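Local structure of Dhd127_b (Synthetic construct, 6DLM) at residues Gln29-Leu32 with Leu33-Lys37; Arg61-Ser64 with Asp65-Val68. The protein forms a designed coiled-coil heterodimer with its partner chain Dhd127_a, probably serving as one half of an orthogonal, programmable protein pair. One frame throughout, in Å; residues are numbered along the deposited sequence.

Contact 1: Gln29-Leu32 with Leu33-Lys37; sequences QKEL and LEILK
Leu-33 N donates to Gln-29 O at 2.9 Å, the first of four i to i+4 bonds that join Gln-29-Leu-32 to Leu-33-Lys-37 as continuous alpha-helix. Glu-34, Ile-35 and Leu-36 repeat it on the carbonyls of Lys-30, Glu-31 and Leu-32. The segments belong to helix 7-37 of a designed helical hairpin that pairs with Dhd127_a as a coiled coil, and the side chains grade from buried leucines to charged residues at the margins of the packing. Among the buried residues Leu-32 and Leu-36 lie alongside each other, pointing the same way, with Leu-32 CD1 4.1 Å from Leu-36 CD1. Leu-36 turns CG back beside its own backbone N (chi1 -75°), which brings CG to 3.3 Å from Leu-32 O. Val-46 of helix 44-75 packs on Leu-32, while Leu-36 of Dhd127_a meets its namesake here. Nearby, the buried amide NE2 of Gln-29 is satisfied by Ser-53 and by Ser-29 of Dhd127_a.

Glu-31 and Ile-35 also run side by side: methylene CG of Glu-31 rests 3.7 Å from Ile-35 CD1, leaving the carboxylate to form a salt bridge with Arg-45. Lys-30, by contrast, makes no salt bridge with Glu-34, its NZ standing 6.1 Å from Glu-34 OE2. Bent at chi2 and chi3, the Lys-30 chain instead sets NZ 4.0 Å from Leu-33 CD2.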
# COMPACT_ATOMS: atom_id res chain seq x y z
N GLN B 29 -1.98 4.23 -8.84
CA GLN B 29 -1.04 3.36 -9.53
C GLN B 29 -1.71 2.51 -10.63
O GLN B 29 -1.10 2.25 -11.66
CB GLN B 29 -0.29 2.50 -8.52
CG GLN B 29 0.72 3.32 -7.75
CD GLN B 29 1.97 3.62 -8.58
OE1 GLN B 29 2.50 2.73 -9.22
NE2 GLN B 29 2.42 4.86 -8.55
N LYS B 30 -2.93 2.03 -10.40
CA LYS B 30 -3.63 1.30 -11.44
C LYS B 30 -3.91 2.20 -12.67
O LYS B 30 -3.76 1.75 -13.79
CB LYS B 30 -4.93 0.72 -10.90
CG LYS B 30 -5.62 -0.22 -11.87
CD LYS B 30 -4.70 -1.32 -12.35
CE LYS B 30 -4.33 -2.28 -11.22
NZ LYS B 30 -3.73 -3.56 -11.69
N GLU B 31 -4.31 3.44 -12.46
CA GLU B 31 -4.51 4.32 -13.61
C GLU B 31 -3.19 4.48 -14.37
O GLU B 31 -3.16 4.37 -15.59
CB GLU B 31 -5.04 5.69 -13.21
CG GLU B 31 -5.18 6.66 -14.38
CD GLU B 31 -5.60 8.07 -13.98
OE1 GLU B 31 -6.05 8.25 -12.85
OE2 GLU B 31 -5.51 8.99 -14.80
N LEU B 32 -2.11 4.66 -13.64
CA LEU B 32 -0.80 4.81 -14.26
C LEU B 32 -0.44 3.57 -15.08
O LEU B 32 -0.03 3.69 -16.22
CB LEU B 32 0.23 5.05 -13.16
CG LEU B 32 1.71 5.13 -13.51
CD1 LEU B 32 1.96 6.21 -14.53
CD2 LEU B 32 2.54 5.38 -12.26
N LEU B 33 -0.62 2.40 -14.51
CA LEU B 33 -0.33 1.16 -15.24
C LEU B 33 -1.23 0.96 -16.47
O LEU B 33 -0.76 0.57 -17.52
CB LEU B 33 -0.46 -0.03 -14.31
CG LEU B 33 -0.33 -1.39 -14.97
CD1 LEU B 33 1.01 -1.55 -15.66
CD2 LEU B 33 -0.53 -2.47 -13.92
N GLU B 34 -2.52 1.23 -16.33
CA GLU B 34 -3.43 1.11 -17.46
C GLU B 34 -3.06 2.08 -18.60
O GLU B 34 -3.12 1.72 -19.76
CB GLU B 34 -4.88 1.25 -17.02
CG GLU B 34 -5.32 0.06 -16.19
CD GLU B 34 -6.82 -0.05 -16.00
OE1 GLU B 34 -7.48 0.98 -15.85
OE2 GLU B 34 -7.33 -1.18 -15.98
N ILE B 35 -2.70 3.30 -18.25
CA ILE B 35 -2.26 4.25 -19.25
C ILE B 35 -0.96 3.81 -19.94
O ILE B 35 -0.85 3.88 -21.15
CB ILE B 35 -2.04 5.64 -18.62
CG1 ILE B 35 -3.37 6.22 -18.16
CG2 ILE B 35 -1.35 6.57 -19.60
CD1 ILE B 35 -3.22 7.52 -17.40
N LEU B 36 -0.01 3.32 -19.16
CA LEU B 36 1.28 2.87 -19.69
C LEU B 36 1.14 1.71 -20.68
O LEU B 36 1.80 1.70 -21.71
CB LEU B 36 2.22 2.45 -18.55
CG LEU B 36 2.85 3.59 -17.76
CD1 LEU B 36 3.63 3.04 -16.58
CD2 LEU B 36 3.76 4.41 -18.65
N LYS B 37 0.26 0.75 -20.40
CA LYS B 37 0.01 -0.34 -21.33
C LYS B 37 -0.49 0.13 -22.71
O LYS B 37 -0.24 -0.56 -23.69
CB LYS B 37 -0.97 -1.33 -20.72
CG LYS B 37 -0.45 -1.97 -19.46
CD LYS B 37 -1.60 -2.42 -18.57
CE LYS B 37 -1.84 -3.91 -18.68
NZ LYS B 37 -1.04 -4.66 -17.68

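Contact 2: Arg61-Ser64 with Asp65-Val68; sequences RRQS and DRNV
Arg-61 reaches Asp-65 by folding its chain at chi2 (71°) and chi3 (64°), while Asp-65 keeps CG beside its own backbone N, and the two side chains thus meet one helical turn apart. Arg-61 NH1 donates to Asp-65 OD1 at 3.1 Å in a salt bridge that uses the syn lone pair of that oxygen. The carboxylate lies at the guanidinium edge, its plane turned 59° from that of the arginine, and Arg-61 CD closes on Asp-65 OD2 at 3.2 Å. A water joins Asp-65 OD1 (2.9 Å) to Ser-64 OG (2.8 Å), giving the carboxylate oxygen a second grip. Arg-61 NH2 pairs with Glu-23 of Dhd127_a, so this arginine links the i to i+4 pair of helix 44-75 to the interface of the designed coiled-coil heterodimer. A methionine in its place would probably leave both Asp-65 and Glu-23 of Dhd127_a without their cationic mate.

Round the helix, the guanidinium of Arg-66 lays one face over Gln-63 CA. Arg-66 NH1 donates to Asn-67 OD1 at 2.8 Å, with the acceptor close to the guanidinium plane, and also to a second water at 3.1 Å. That water in turn donates a hydrogen bond to Gln-63 OE1 (2.8 Å). Gln-63 NE2 is held by Glu-59, which also carries a salt bridge to Arg-62, while Asn-67 OD1 additionally takes a hydrogen bond from Ser-14 on helix 7-37.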
# COMPACT_ATOMS: atom_id res chain seq x y z
N ARG B 61 3.49 6.13 4.85
CA ARG B 61 4.59 5.71 5.70
C ARG B 61 4.50 6.38 7.08
O ARG B 61 4.65 5.72 8.09
CB ARG B 61 5.93 6.00 5.02
CG ARG B 61 7.11 6.17 5.95
CD ARG B 61 7.55 4.88 6.61
NE ARG B 61 8.06 3.90 5.65
CZ ARG B 61 8.50 2.69 6.00
NH1 ARG B 61 8.49 2.33 7.27
NH2 ARG B 61 8.93 1.85 5.08
N ARG B 62 4.22 7.67 7.13
CA ARG B 62 4.11 8.32 8.42
C ARG B 62 2.98 7.73 9.27
O ARG B 62 3.18 7.45 10.44
CB ARG B 62 3.88 9.83 8.27
CG ARG B 62 3.72 10.55 9.59
CD ARG B 62 3.36 12.01 9.40
NE ARG B 62 1.96 12.18 9.04
CZ ARG B 62 0.97 12.12 9.92
NH1 ARG B 62 1.24 11.90 11.19
NH2 ARG B 62 -0.28 12.27 9.53
N GLN B 63 1.80 7.53 8.69
CA GLN B 63 0.69 6.95 9.44
C GLN B 63 0.96 5.51 9.89
O GLN B 63 0.68 5.16 11.02
CB GLN B 63 -0.60 6.97 8.62
CG GLN B 63 -1.16 8.36 8.45
CD GLN B 63 -2.53 8.38 7.80
OE1 GLN B 63 -3.25 7.40 7.82
NE2 GLN B 63 -2.87 9.51 7.21
N SER B 64 1.50 4.70 8.99
CA SER B 64 1.82 3.32 9.32
C SER B 64 2.84 3.24 10.46
O SER B 64 2.64 2.48 11.39
CB SER B 64 2.38 2.61 8.10
OG SER B 64 2.81 1.32 8.41
N ASP B 65 3.88 4.05 10.41
CA ASP B 65 4.88 4.05 11.46
C ASP B 65 4.22 4.38 12.81
O ASP B 65 4.52 3.74 13.81
CB ASP B 65 5.95 5.10 11.18
CG ASP B 65 6.95 4.66 10.13
OD1 ASP B 65 6.88 3.52 9.66
OD2 ASP B 65 7.83 5.47 9.78
N ARG B 66 3.32 5.35 12.81
CA ARG B 66 2.62 5.72 14.03
C ARG B 66 1.73 4.59 14.54
O ARG B 66 1.72 4.29 15.72
CB ARG B 66 1.79 6.97 13.79
CG ARG B 66 0.93 7.38 14.96
CD ARG B 66 -0.54 7.33 14.58
NE ARG B 66 -0.92 8.42 13.70
CZ ARG B 66 -1.76 8.30 12.68
NH1 ARG B 66 -2.18 7.11 12.28
NH2 ARG B 66 -2.18 9.38 12.05
N ASN B 67 0.99 3.96 13.64
CA ASN B 67 0.13 2.83 14.01
C ASN B 67 0.94 1.65 14.56
O ASN B 67 0.51 1.00 15.50
CB ASN B 67 -0.72 2.38 12.83
CG ASN B 67 -1.73 3.42 12.41
OD1 ASN B 67 -1.92 4.41 13.10
ND2 ASN B 67 -2.37 3.21 11.29
N VAL B 68 2.08 1.39 13.96
CA VAL B 68 2.95 0.34 14.44
C VAL B 68 3.43 0.65 15.87
O VAL B 68 3.47 -0.24 16.71
CB VAL B 68 4.15 0.14 13.51
CG1 VAL B 68 5.19 -0.75 14.16
CG2 VAL B 68 3.66 -0.44 12.19
O HOH W 1 -3.95 5.86 10.05
O HOH W 2 5.56 1.39 8.30

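Contact 1 comes first along the chain, near the C-terminal end of helix 7-37; contact 2 follows in the latter half of helix 44-75, after the connection that makes the two helices a hairpin. Their centres lie 27 Å apart on opposite sides of the chain's centre, and the nearest atoms remain about 13 Å apart, so neither touches the other. Each is a local arrangement of residues three and four apart on its own helix, yet both reach the partner helix of the hairpin and the chain of Dhd127_a. Residues 29-37 lie toward the connecting-loop end and residues 61-68 beyond the middle, placing both hairpin and heterodimer contacts at two separate levels of the elongated bundle.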